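Local coordinates for extracellular solute-binding protein, family 1 (Bifidobacterium longum subsp. infantis, PDB 6FTH), which probably captures human milk oligosaccharides outside the cell and hands them to an ABC transporter for import, at residues Tyr311-Val316 against Leu429-Pro434; Pro213-Asn218 against Val294-Ser299; Gln168-Thr171 against Glu175-Asn178; Ser299-Ala302 against Leu307-Gln310; Asp330-Glu335 against Lys446-Asp451. All coordinates share one frame; numbering follows the deposited sequence.

Four of the five contacts gather round one sheet of four strands, in the order 197-199, 292-297, 154-158 and 311-313. Along the chain, contact 3 comes first, at the start of helix 173-185. Contact 2 follows and sets its second segment on strand 292-297; contact 4 shares Ser299 with it and leads into strand 311-313, where contact 1 begins. Contacts 2 and 4 each lie about 11 Å from contact 1, centre to centre. Contact 5 stands about 27 Å from contact 3, and its segments alternate with those of contact 1. Contacts 1, 2 and 5 unite segments distant in sequence, while 3 and 4 are local; the first four probably belong to one lobe of the two-lobed solute-binding fold.

Contact 1 (Tyr311-Val316 against Leu429-Pro434)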
# COMPACT_ATOMS: atom_id res chain seq x y z
N TYR A 311 -12.72 18.43 -5.16
CA TYR A 311 -12.60 17.03 -5.57
C TYR A 311 -13.30 16.11 -4.59
O TYR A 311 -13.25 16.31 -3.37
CB TYR A 311 -11.13 16.62 -5.72
CG TYR A 311 -10.46 17.27 -6.89
CD1 TYR A 311 -9.91 18.55 -6.77
CD2 TYR A 311 -10.40 16.65 -8.12
CE1 TYR A 311 -9.29 19.16 -7.85
CE2 TYR A 311 -9.77 17.24 -9.21
CZ TYR A 311 -9.24 18.52 -9.07
OH TYR A 311 -8.64 19.13 -10.15
N ILE A 312 -13.94 15.07 -5.15
CA ILE A 312 -14.55 14.02 -4.35
C ILE A 312 -14.07 12.65 -4.83
O ILE A 312 -13.71 12.48 -6.02
CB ILE A 312 -16.08 14.08 -4.39
CG1 ILE A 312 -16.61 13.77 -5.80
CG2 ILE A 312 -16.55 15.46 -3.91
CD1 ILE A 312 -18.13 13.68 -5.91
N PRO A 313 -14.08 11.65 -3.96
CA PRO A 313 -13.86 10.27 -4.41
C PRO A 313 -15.18 9.76 -4.95
O PRO A 313 -16.23 9.97 -4.35
CB PRO A 313 -13.50 9.54 -3.11
CG PRO A 313 -13.64 10.58 -1.96
CD PRO A 313 -14.43 11.71 -2.54
N ILE A 314 -15.11 9.08 -6.09
CA ILE A 314 -16.31 8.46 -6.65
C ILE A 314 -16.19 6.95 -6.78
O ILE A 314 -15.10 6.42 -7.06
CB ILE A 314 -16.69 9.03 -8.02
CG1 ILE A 314 -15.54 8.89 -9.01
CG2 ILE A 314 -17.17 10.46 -7.86
CD1 ILE A 314 -15.94 9.17 -10.45
N PRO A 315 -17.30 6.23 -6.66
CA PRO A 315 -17.29 4.82 -7.06
C PRO A 315 -16.82 4.71 -8.51
O PRO A 315 -17.07 5.60 -9.33
CB PRO A 315 -18.76 4.42 -6.93
CG PRO A 315 -19.34 5.44 -5.92
CD PRO A 315 -18.64 6.69 -6.23
N VAL A 316 -16.16 3.61 -8.83
CA VAL A 316 -15.63 3.51 -10.20
C VAL A 316 -16.78 3.30 -11.18
O VAL A 316 -17.71 2.54 -10.88
CB VAL A 316 -14.60 2.38 -10.30
CG1 VAL A 316 -15.25 0.97 -10.27
CG2 VAL A 316 -13.73 2.54 -11.57
N LEU A 429 -9.89 7.80 5.91
CA LEU A 429 -11.21 7.34 6.31
C LEU A 429 -12.30 7.98 5.46
O LEU A 429 -13.21 7.29 4.95
CB LEU A 429 -11.43 7.72 7.78
CG LEU A 429 -11.80 6.76 8.91
CD1 LEU A 429 -12.63 7.52 9.96
CD2 LEU A 429 -12.49 5.49 8.47
N GLU A 430 -12.22 9.30 5.27
CA GLU A 430 -13.21 10.01 4.47
C GLU A 430 -13.16 9.57 3.01
O GLU A 430 -14.20 9.36 2.38
CB GLU A 430 -12.99 11.51 4.60
CG GLU A 430 -13.41 12.05 5.94
CD GLU A 430 -14.90 11.92 6.17
OE1 GLU A 430 -15.68 12.26 5.25
OE2 GLU A 430 -15.30 11.46 7.26
N ALA A 431 -11.96 9.43 2.47
CA ALA A 431 -11.82 9.00 1.08
C ALA A 431 -12.37 7.60 0.86
O ALA A 431 -12.73 7.26 -0.27
CB ALA A 431 -10.36 9.04 0.65
N ASN A 432 -12.42 6.77 1.90
CA ASN A 432 -12.92 5.41 1.72
C ASN A 432 -14.43 5.28 1.86
O ASN A 432 -14.98 4.26 1.44
CB ASN A 432 -12.18 4.46 2.66
CG ASN A 432 -10.83 4.06 2.08
OD1 ASN A 432 -10.68 3.98 0.86
ND2 ASN A 432 -9.83 3.83 2.94
N LYS A 433 -15.12 6.28 2.40
CA LYS A 433 -16.56 6.14 2.58
C LYS A 433 -17.30 5.85 1.28
O LYS A 433 -18.21 5.00 1.30
CB LYS A 433 -17.14 7.37 3.30
CG LYS A 433 -16.77 7.41 4.76
CD LYS A 433 -17.24 8.71 5.40
CE LYS A 433 -16.88 8.79 6.88
NZ LYS A 433 -17.51 9.97 7.54
N PRO A 434 -16.98 6.48 0.15
CA PRO A 434 -17.76 6.22 -1.07
C PRO A 434 -17.57 4.82 -1.64
O PRO A 434 -18.32 4.45 -2.56
CB PRO A 434 -17.25 7.30 -2.05
CG PRO A 434 -16.71 8.38 -1.19
CD PRO A 434 -16.09 7.64 -0.03
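Pro313 lays the CB-CG side of its ring over the last turn of helix 423-432 and the proline that follows it. CB lies 3.7 Å from Ala431 O, and CG of the same ring approaches Pro434 CG to 3.9 Å. The two pyrrolidine rings cross obliquely and meet through Pro313 CB and CG against Pro434 CG, not in a flat stack. Ala431 adds its methyl, CB standing 4.5 Å from Pro313 CG. Pro434 CG also touches the backbone, 3.6 Å from Pro313 O. Strand 311-313 is an outermost strand of a four-stranded mixed sheet, and the end of helix 423-432 packs beside it, an alpha/beta arrangement in keeping with a solute-binding protein lobe. On the sheet side, backbone hydrogen bonds join Ile312 to Ile157 of strand 154-158 and Ile314 to Met155. Asn432 fixes the other partner by hydrogen bonds to His154 and to the backbone of Thr151. Further along, Pro315 offers CG to Pro434 O at 3.6 Å, and its CD comes within 4.4 Å of Pro434 CB. Proline has no backbone N-H to offer, and Ala431 O, buried here, has no hydrogen-bonding partner in the model. On the exposed side of the helix end, Lys433 extends its chain back to Glu430, and NZ forms a salt bridge of 2.7 Å with OE2, approaching on the syn side but 26° out of the carboxylate plane.

Contact 2 (Pro213-Asn218 against Val294-Ser299); sequences PMLLLN and VSFGWS
Phe296 places CG anti to its carbonyl carbon (chi1 -62°), which carries the ring off strand 292-297 toward the short 3-10 turn beginning at Pro213, while Leu215, with a similar chi1 of -73°, sends its branch along the ring in the reverse direction. The two side chains therefore slide past each other. Leu215 CB sits over one ring face, 4.3 Å from the centroid and 21° off the normal, a CH-pi contact displaced toward the rim. Its CD1 continues to the root of the ring, 3.7 Å from Phe296 CD1. Leu216 arrives differently: it crosses the phenylalanine at about a right angle and sets CD2 at the ring edge, 4.1 Å from Phe296 CZ. Pro213 contributes its CA, 4.1 Å from Phe296 CE2. The arrangement joins an inner strand of the mixed sheet to a turn in the long connection between strands 197-199 and 235-238, and Tyr258 of helix 249-263 touches both Leu216 and Phe296. Were Phe296 cut back to an alanine, a gap would probably open in this buried layer, leaving Leu215 CB without its ring face and Leu216 CD2 without its edge contact. The turn is tied internally at Leu215 O, which accepts from both the backbone N and the side-chain ND2 of Asn218; the ND2 bond is 2.9 Å long.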
# COMPACT_ATOMS: atom_id res chain seq x y z
N PRO A 213 -3.35 3.08 -13.44
CA PRO A 213 -4.51 3.15 -14.35
C PRO A 213 -5.29 1.84 -14.37
O PRO A 213 -6.48 1.85 -14.69
CB PRO A 213 -3.89 3.45 -15.73
CG PRO A 213 -2.41 3.10 -15.60
CD PRO A 213 -2.08 3.35 -14.13
N MET A 214 -4.64 0.73 -14.03
CA MET A 214 -5.36 -0.55 -14.08
C MET A 214 -6.33 -0.72 -12.93
O MET A 214 -6.97 -1.76 -12.81
CB MET A 214 -4.40 -1.73 -14.17
CG MET A 214 -3.59 -1.72 -15.44
SD MET A 214 -4.66 -1.50 -16.86
CE MET A 214 -3.50 -1.21 -18.21
N LEU A 215 -6.47 0.29 -12.08
CA LEU A 215 -7.61 0.29 -11.17
C LEU A 215 -8.94 0.22 -11.91
O LEU A 215 -9.95 -0.15 -11.30
CB LEU A 215 -7.54 1.51 -10.27
CG LEU A 215 -6.48 1.47 -9.18
CD1 LEU A 215 -6.28 2.86 -8.63
CD2 LEU A 215 -6.86 0.49 -8.06
N LEU A 216 -8.98 0.55 -13.21
CA LEU A 216 -10.20 0.35 -14.00
C LEU A 216 -10.57 -1.12 -14.17
O LEU A 216 -11.69 -1.41 -14.61
CB LEU A 216 -10.12 1.06 -15.36
CG LEU A 216 -10.27 2.58 -15.31
CD1 LEU A 216 -10.43 3.10 -16.74
CD2 LEU A 216 -11.45 3.04 -14.48
N LEU A 217 -9.68 -2.05 -13.82
CA LEU A 217 -10.11 -3.46 -13.80
C LEU A 217 -11.29 -3.66 -12.87
O LEU A 217 -12.14 -4.53 -13.12
CB LEU A 217 -8.96 -4.37 -13.36
CG LEU A 217 -7.89 -4.64 -14.42
CD1 LEU A 217 -6.60 -5.16 -13.80
CD2 LEU A 217 -8.44 -5.62 -15.45
N ASN A 218 -11.41 -2.85 -11.82
CA ASN A 218 -12.54 -2.99 -10.91
C ASN A 218 -13.87 -2.72 -11.62
O ASN A 218 -14.91 -3.30 -11.25
CB ASN A 218 -12.35 -2.04 -9.72
CG ASN A 218 -11.21 -2.49 -8.81
OD1 ASN A 218 -11.29 -3.52 -8.11
ND2 ASN A 218 -10.13 -1.71 -8.81
N VAL A 294 -9.96 14.05 -13.54
CA VAL A 294 -10.07 12.72 -12.93
C VAL A 294 -8.66 12.18 -12.71
O VAL A 294 -7.81 12.26 -13.60
CB VAL A 294 -10.88 11.77 -13.83
CG1 VAL A 294 -10.80 10.32 -13.29
CG2 VAL A 294 -12.34 12.22 -13.95
N SER A 295 -8.41 11.61 -11.53
CA SER A 295 -7.13 10.97 -11.26
C SER A 295 -7.32 9.93 -10.16
O SER A 295 -8.33 9.91 -9.47
CB SER A 295 -6.04 11.98 -10.90
OG SER A 295 -6.31 12.57 -9.65
N PHE A 296 -6.32 9.07 -10.01
CA PHE A 296 -6.30 8.09 -8.93
C PHE A 296 -5.32 8.53 -7.85
O PHE A 296 -4.26 9.08 -8.16
CB PHE A 296 -5.91 6.71 -9.45
CG PHE A 296 -6.87 6.15 -10.47
CD1 PHE A 296 -8.11 5.68 -10.09
CD2 PHE A 296 -6.52 6.08 -11.80
CE1 PHE A 296 -8.98 5.16 -11.04
CE2 PHE A 296 -7.37 5.57 -12.75
CZ PHE A 296 -8.59 5.09 -12.38
N GLY A 297 -5.67 8.28 -6.59
CA GLY A 297 -4.77 8.69 -5.53
C GLY A 297 -5.21 8.20 -4.17
O GLY A 297 -6.10 7.36 -4.04
N TRP A 298 -4.55 8.76 -3.14
CA TRP A 298 -4.68 8.37 -1.74
C TRP A 298 -5.75 9.17 -1.01
O TRP A 298 -6.62 8.59 -0.35
CB TRP A 298 -3.33 8.62 -1.06
CG TRP A 298 -3.27 8.46 0.42
CD1 TRP A 298 -3.35 9.47 1.35
CD2 TRP A 298 -3.09 7.26 1.16
NE1 TRP A 298 -3.24 8.95 2.62
CE2 TRP A 298 -3.08 7.59 2.53
CE3 TRP A 298 -2.94 5.92 0.79
CZ2 TRP A 298 -2.90 6.65 3.53
CZ3 TRP A 298 -2.77 4.98 1.81
CH2 TRP A 298 -2.76 5.35 3.15
N SER A 299 -5.71 10.50 -1.12
CA SER A 299 -6.70 11.38 -0.51
C SER A 299 -6.73 12.68 -1.30
O SER A 299 -5.77 13.01 -2.00
CB SER A 299 -6.36 11.68 0.96
OG SER A 299 -5.24 12.54 1.01

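Contact 3 (Gln168-Thr171 against Glu175-Asn178); sequences QVPT and ELEN
Glu175 and Pro170 carry most of this contact, with Thr171 adding its polar edge. The glutamate reaches back from the first turn of helix 173-185 on a chain extended beyond CG (chi2 175°), running beside Thr171 and pointing the same way. This brings OE1 to two donors of one residue. Thr171 N approaches nearly along the C-O direction at 2.8 Å, in a bond bent only to 161°, whereas Thr171 OG1 donates at 3.0 Å from above the carboxylate, 37° out of its plane. A water gives a third bond to OE1, 2.8 Å away, and also donates to Val169 O, so the carboxylate oxygen gathers the backbone before the helix on direct and bridged bonds. Thr171 N and OG1 would probably lose their shared acceptor if an alanine stood in place of Glu175, leaving the hydroxyl free to turn. Pro170 presses its ring against the helix backbone: CB lies 3.5 Å from Leu176 N and 3.8 Å from Glu175 CB. Its CG meets Leu176 CD1 at 4.1 Å as the two side chains cross at a slant. The contact closes the short connection between helices 159-165 and 173-185, and its apolar side faces strand 154-158, where Pro170 touches Ile157 and Leu176 touches Met155; Leu176 also packs on Tyr257 of helix 249-263.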
# COMPACT_ATOMS: atom_id res chain seq x y z
N GLN A 168 -23.72 14.97 -14.10
CA GLN A 168 -23.77 14.07 -12.96
C GLN A 168 -22.48 13.28 -12.87
O GLN A 168 -21.73 13.14 -13.83
CB GLN A 168 -24.95 13.12 -13.11
CG GLN A 168 -26.30 13.84 -13.06
CD GLN A 168 -27.47 12.88 -13.08
OE1 GLN A 168 -27.30 11.66 -12.99
NE2 GLN A 168 -28.67 13.42 -13.20
N VAL A 169 -22.22 12.75 -11.68
CA VAL A 169 -21.09 11.83 -11.51
C VAL A 169 -21.28 10.65 -12.46
O VAL A 169 -22.37 10.05 -12.49
CB VAL A 169 -21.01 11.36 -10.05
CG1 VAL A 169 -20.05 10.17 -9.93
CG2 VAL A 169 -20.54 12.49 -9.18
N PRO A 170 -20.28 10.27 -13.25
CA PRO A 170 -20.47 9.18 -14.22
C PRO A 170 -20.48 7.82 -13.55
O PRO A 170 -19.70 7.56 -12.63
CB PRO A 170 -19.25 9.33 -15.14
CG PRO A 170 -18.21 9.95 -14.26
CD PRO A 170 -18.96 10.90 -13.39
N THR A 171 -21.35 6.94 -14.06
CA THR A 171 -21.49 5.59 -13.50
C THR A 171 -21.23 4.48 -14.51
O THR A 171 -21.33 3.31 -14.14
CB THR A 171 -22.86 5.36 -12.88
OG1 THR A 171 -23.86 5.31 -13.91
CG2 THR A 171 -23.19 6.44 -11.85
N GLU A 175 -20.53 7.17 -19.84
CA GLU A 175 -20.77 8.42 -19.13
C GLU A 175 -19.45 9.08 -18.74
O GLU A 175 -19.32 10.31 -18.81
CB GLU A 175 -21.61 8.15 -17.88
CG GLU A 175 -23.07 7.86 -18.19
CD GLU A 175 -23.90 7.48 -16.98
OE1 GLU A 175 -23.38 7.51 -15.85
OE2 GLU A 175 -25.09 7.17 -17.17
N LEU A 176 -18.45 8.27 -18.36
CA LEU A 176 -17.14 8.85 -18.04
C LEU A 176 -16.52 9.52 -19.27
O LEU A 176 -15.98 10.63 -19.17
CB LEU A 176 -16.21 7.81 -17.43
CG LEU A 176 -14.77 8.25 -17.18
CD1 LEU A 176 -14.69 9.41 -16.20
CD2 LEU A 176 -13.98 7.04 -16.68
N GLU A 177 -16.58 8.85 -20.42
CA GLU A 177 -16.03 9.44 -21.64
C GLU A 177 -16.73 10.77 -21.94
O GLU A 177 -16.07 11.77 -22.28
CB GLU A 177 -16.16 8.46 -22.80
CG GLU A 177 -15.53 8.97 -24.06
CD GLU A 177 -15.69 8.04 -25.24
OE1 GLU A 177 -16.41 7.01 -25.14
OE2 GLU A 177 -15.07 8.33 -26.28
N ASN A 178 -18.05 10.81 -21.79
CA ASN A 178 -18.78 12.04 -22.07
C ASN A 178 -18.35 13.17 -21.14
O ASN A 178 -18.14 14.31 -21.59
CB ASN A 178 -20.28 11.79 -21.96
CG ASN A 178 -21.11 13.03 -22.23
OD1 ASN A 178 -21.14 13.54 -23.36
ND2 ASN A 178 -21.80 13.52 -21.20
O HOH W 1 -24.67 9.34 -14.11

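Contact 4 (Ser299-Ala302 against Leu307-Gln310)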
# COMPACT_ATOMS: atom_id res chain seq x y z
N SER A 299 -5.71 10.50 -1.12
CA SER A 299 -6.70 11.38 -0.51
C SER A 299 -6.73 12.68 -1.30
O SER A 299 -5.77 13.01 -2.00
CB SER A 299 -6.36 11.68 0.96
OG SER A 299 -5.24 12.54 1.01
N GLN A 300 -7.85 13.41 -1.18
CA GLN A 300 -7.92 14.69 -1.89
C GLN A 300 -6.81 15.62 -1.45
O GLN A 300 -6.21 16.31 -2.28
CB GLN A 300 -9.29 15.33 -1.75
CG GLN A 300 -10.42 14.48 -2.26
CD GLN A 300 -11.08 13.72 -1.14
OE1 GLN A 300 -10.48 12.84 -0.52
NE2 GLN A 300 -12.35 14.05 -0.86
N ASP A 301 -6.48 15.64 -0.16
CA ASP A 301 -5.41 16.52 0.28
C ASP A 301 -4.08 16.14 -0.35
O ASP A 301 -3.34 17.01 -0.83
CB ASP A 301 -5.28 16.52 1.81
CG ASP A 301 -4.26 17.54 2.29
OD1 ASP A 301 -4.61 18.74 2.40
OD2 ASP A 301 -3.10 17.15 2.51
N ALA A 302 -3.74 14.85 -0.34
CA ALA A 302 -2.45 14.44 -0.87
C ALA A 302 -2.36 14.69 -2.37
O ALA A 302 -1.30 15.05 -2.89
CB ALA A 302 -2.20 12.96 -0.58
N LEU A 307 -6.37 22.78 -3.58
CA LEU A 307 -7.48 22.60 -4.51
C LEU A 307 -8.43 21.48 -4.08
O LEU A 307 -9.40 21.21 -4.79
CB LEU A 307 -6.95 22.29 -5.91
CG LEU A 307 -6.17 23.42 -6.61
CD1 LEU A 307 -5.43 22.89 -7.84
CD2 LEU A 307 -7.10 24.55 -7.00
N LYS A 308 -8.20 20.88 -2.91
CA LYS A 308 -8.91 19.65 -2.56
C LYS A 308 -10.41 19.83 -2.43
O LYS A 308 -11.16 18.86 -2.63
CB LYS A 308 -8.35 19.06 -1.26
CG LYS A 308 -8.52 19.89 -0.03
CD LYS A 308 -7.72 19.27 1.11
CE LYS A 308 -7.86 20.06 2.42
NZ LYS A 308 -7.05 19.43 3.53
N ASP A 309 -10.90 21.01 -2.04
CA ASP A 309 -12.34 21.08 -1.84
C ASP A 309 -13.13 21.02 -3.15
O ASP A 309 -14.35 20.92 -3.10
CB ASP A 309 -12.78 22.28 -0.98
CG ASP A 309 -12.23 22.24 0.46
OD1 ASP A 309 -12.18 21.16 1.10
OD2 ASP A 309 -11.86 23.32 0.96
N GLN A 310 -12.46 21.03 -4.31
CA GLN A 310 -13.15 20.82 -5.59
C GLN A 310 -13.33 19.34 -5.91
O GLN A 310 -14.05 19.03 -6.87
CB GLN A 310 -12.38 21.46 -6.75
CG GLN A 310 -12.10 22.95 -6.58
CD GLN A 310 -11.49 23.61 -7.82
OE1 GLN A 310 -11.73 23.19 -8.96
NE2 GLN A 310 -10.68 24.64 -7.59
O HOH W 2 -12.63 17.32 -0.80
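Lys308 folds over the first turn of helix 300-304, contacting Gln300 and Asp301, where this helix, N-capped by Ser299, passes through a 3-10 segment into strand 311-313. Taken in order, Leu307 opens the second segment by turning its side chain elsewhere, onto Ser285, while its carbonyl accepts from Gln310 N to hold the 3-10 turn. Lys308 follows and makes the contact. Its CB rests 3.6 Å from Gln300 O and 3.9 Å from Gln300 CB. With CG between the backbone N and the carbonyl carbon (chi1 64°), the chain then runs fully extended across Asp301. CD passes 3.7 Å from Asp301 CB, and NZ ends in a salt bridge with OD1. Because the alkyl part lies against the aspartate before the ammonium reaches it, the pair combines apolar contact with charge; the site is near the surface, so solvent probably weakens the electrostatic part. Lys308 O accepts a hydrogen bond from a water 2.8 Å away, and that water also accepts a weak bond from Gln300 NE2. Gln310 closes the turn through its N, and its OE1 is hydrogen-bonded to Asn158. Gln300 bends at chi2 and sends NE2 into a weak bond with Tyr311 O, its side chain also touching Ala431. The cap of the helix is made by Ser299 OG, which accepts from Ala302 N at 3.1 Å. At the lysine tip, Lys308 NZ lies 2.8 Å from Asp301 OD1, on the anti side of the carboxylate and 34° out of its plane.

Contact 5 (Asp330-Glu335 against Lys446-Asp451); sequences DGSSAE and KDYIPD
Tyr448 extends its ring from the loop before helix 457-484 to the 330-335 loop, where Asp330 forms an Asx turn and Ser333 an ST turn. Its CB leaves the backbone with CG anti to N (chi1 -178°), carrying the ring straight across to Gly331. CD1 is the first ring atom to arrive, 4.1 Å from Gly331 CA. CE1 then approaches Gly331 C at 3.5 Å, and CZ stands 3.5 Å from Gly331 O, the carbonyl lying oblique to the ring, neither over its face nor at its edge. A CB on Gly331 would probably clash with Tyr448 CD1, so the absence of a side chain there permits the close approach. At the tip, Tyr448 OH lies 3.5 Å from Ser332 CA. The same hydroxyl donates back within its own loop to Asp451 OD1, using the syn lone pair of that oxygen. One water donates to both Tyr448 OH and Ser332 OG. Asp451 extends the bridging through OD2, which accepts from a second water shared with Gly331 O and probably from a third, itself an acceptor from Ser333 N. Direct contact at the ring is therefore joined by a hydrated margin between two loops more than a hundred residues apart in sequence. Arg439 NH1 hydrogen-bonds to the carbonyl oxygens of Asp330 and Ser332. Within the 330-335 loop, Asp330 OD1 accepts twice from one residue: Ser332 OG comes on its syn lone pair at 2.7 Å, while Ser332 N, 2.9 Å from OD1, lies 44° out of the carboxylate plane.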
# COMPACT_ATOMS: atom_id res chain seq x y z
N ASP A 330 -11.08 -1.78 -5.37
CA ASP A 330 -9.87 -2.39 -4.82
C ASP A 330 -10.10 -2.85 -3.39
O ASP A 330 -10.63 -2.11 -2.56
CB ASP A 330 -8.75 -1.33 -4.89
CG ASP A 330 -7.41 -1.86 -4.46
OD1 ASP A 330 -7.16 -1.91 -3.22
OD2 ASP A 330 -6.60 -2.20 -5.37
N GLY A 331 -9.63 -4.06 -3.10
CA GLY A 331 -9.89 -4.68 -1.82
C GLY A 331 -8.76 -4.60 -0.82
O GLY A 331 -8.79 -5.33 0.18
N SER A 332 -7.77 -3.75 -1.06
CA SER A 332 -6.64 -3.69 -0.16
C SER A 332 -7.02 -3.07 1.19
O SER A 332 -8.09 -2.51 1.39
CB SER A 332 -5.54 -2.79 -0.75
OG SER A 332 -5.12 -3.15 -2.05
N SER A 333 -6.05 -3.17 2.09
CA SER A 333 -6.07 -2.56 3.41
C SER A 333 -4.76 -1.83 3.62
O SER A 333 -3.69 -2.37 3.34
CB SER A 333 -6.21 -3.64 4.48
OG SER A 333 -5.88 -3.12 5.77
N ALA A 334 -4.85 -0.60 4.11
CA ALA A 334 -3.68 0.19 4.42
C ALA A 334 -3.22 0.00 5.86
O ALA A 334 -2.35 0.75 6.33
CB ALA A 334 -3.97 1.66 4.18
N GLU A 335 -3.75 -0.98 6.58
CA GLU A 335 -3.55 -0.99 8.02
C GLU A 335 -2.24 -1.66 8.45
O GLU A 335 -1.55 -1.14 9.35
CB GLU A 335 -4.74 -1.68 8.70
CG GLU A 335 -4.68 -1.62 10.23
CD GLU A 335 -5.82 -2.27 10.93
OE1 GLU A 335 -6.84 -2.61 10.29
OE2 GLU A 335 -5.67 -2.46 12.15
N LYS A 446 -13.09 -15.26 -1.01
CA LYS A 446 -13.31 -16.01 -2.24
C LYS A 446 -13.02 -15.20 -3.50
O LYS A 446 -12.72 -15.79 -4.54
CB LYS A 446 -14.73 -16.58 -2.28
CG LYS A 446 -14.96 -17.53 -1.10
CD LYS A 446 -16.13 -18.47 -1.29
CE LYS A 446 -17.42 -17.77 -1.10
NZ LYS A 446 -18.53 -18.68 -1.56
N ASP A 447 -13.05 -13.86 -3.41
CA ASP A 447 -12.91 -12.99 -4.58
C ASP A 447 -11.69 -12.08 -4.47
O ASP A 447 -11.62 -11.05 -5.16
CB ASP A 447 -14.17 -12.14 -4.79
CG ASP A 447 -15.44 -12.96 -4.91
OD1 ASP A 447 -15.39 -14.06 -5.50
OD2 ASP A 447 -16.50 -12.49 -4.46
N TYR A 448 -10.73 -12.45 -3.63
CA TYR A 448 -9.55 -11.64 -3.34
C TYR A 448 -8.52 -12.58 -2.76
O TYR A 448 -8.84 -13.33 -1.83
CB TYR A 448 -9.91 -10.55 -2.31
CG TYR A 448 -8.80 -9.59 -1.94
CD1 TYR A 448 -8.59 -8.45 -2.68
CD2 TYR A 448 -7.98 -9.82 -0.84
CE1 TYR A 448 -7.58 -7.56 -2.35
CE2 TYR A 448 -6.99 -8.92 -0.49
CZ TYR A 448 -6.80 -7.82 -1.27
OH TYR A 448 -5.78 -6.94 -0.94
N ILE A 449 -7.30 -12.57 -3.29
CA ILE A 449 -6.22 -13.35 -2.71
C ILE A 449 -5.76 -12.66 -1.44
O ILE A 449 -5.20 -11.56 -1.52
CB ILE A 449 -5.06 -13.49 -3.71
CG1 ILE A 449 -5.54 -14.16 -5.00
CG2 ILE A 449 -3.91 -14.25 -3.05
CD1 ILE A 449 -4.55 -13.99 -6.14
N PRO A 450 -6.00 -13.23 -0.25
CA PRO A 450 -5.68 -12.49 0.98
C PRO A 450 -4.21 -12.13 1.09
O PRO A 450 -3.31 -12.83 0.59
CB PRO A 450 -6.13 -13.44 2.10
CG PRO A 450 -7.24 -14.22 1.48
CD PRO A 450 -6.76 -14.46 0.05
N ASP A 451 -3.98 -11.00 1.77
CA ASP A 451 -2.65 -10.45 1.87
C ASP A 451 -1.68 -11.41 2.55
O ASP A 451 -0.47 -11.29 2.34
CB ASP A 451 -2.73 -9.15 2.67
CG ASP A 451 -3.63 -8.11 2.03
OD1 ASP A 451 -3.91 -8.23 0.82
OD2 ASP A 451 -4.05 -7.15 2.75
O HOH W 3 -7.15 -6.82 2.31
O HOH W 4 -3.31 -5.16 -1.17
O HOH W 5 -3.76 -4.84 1.44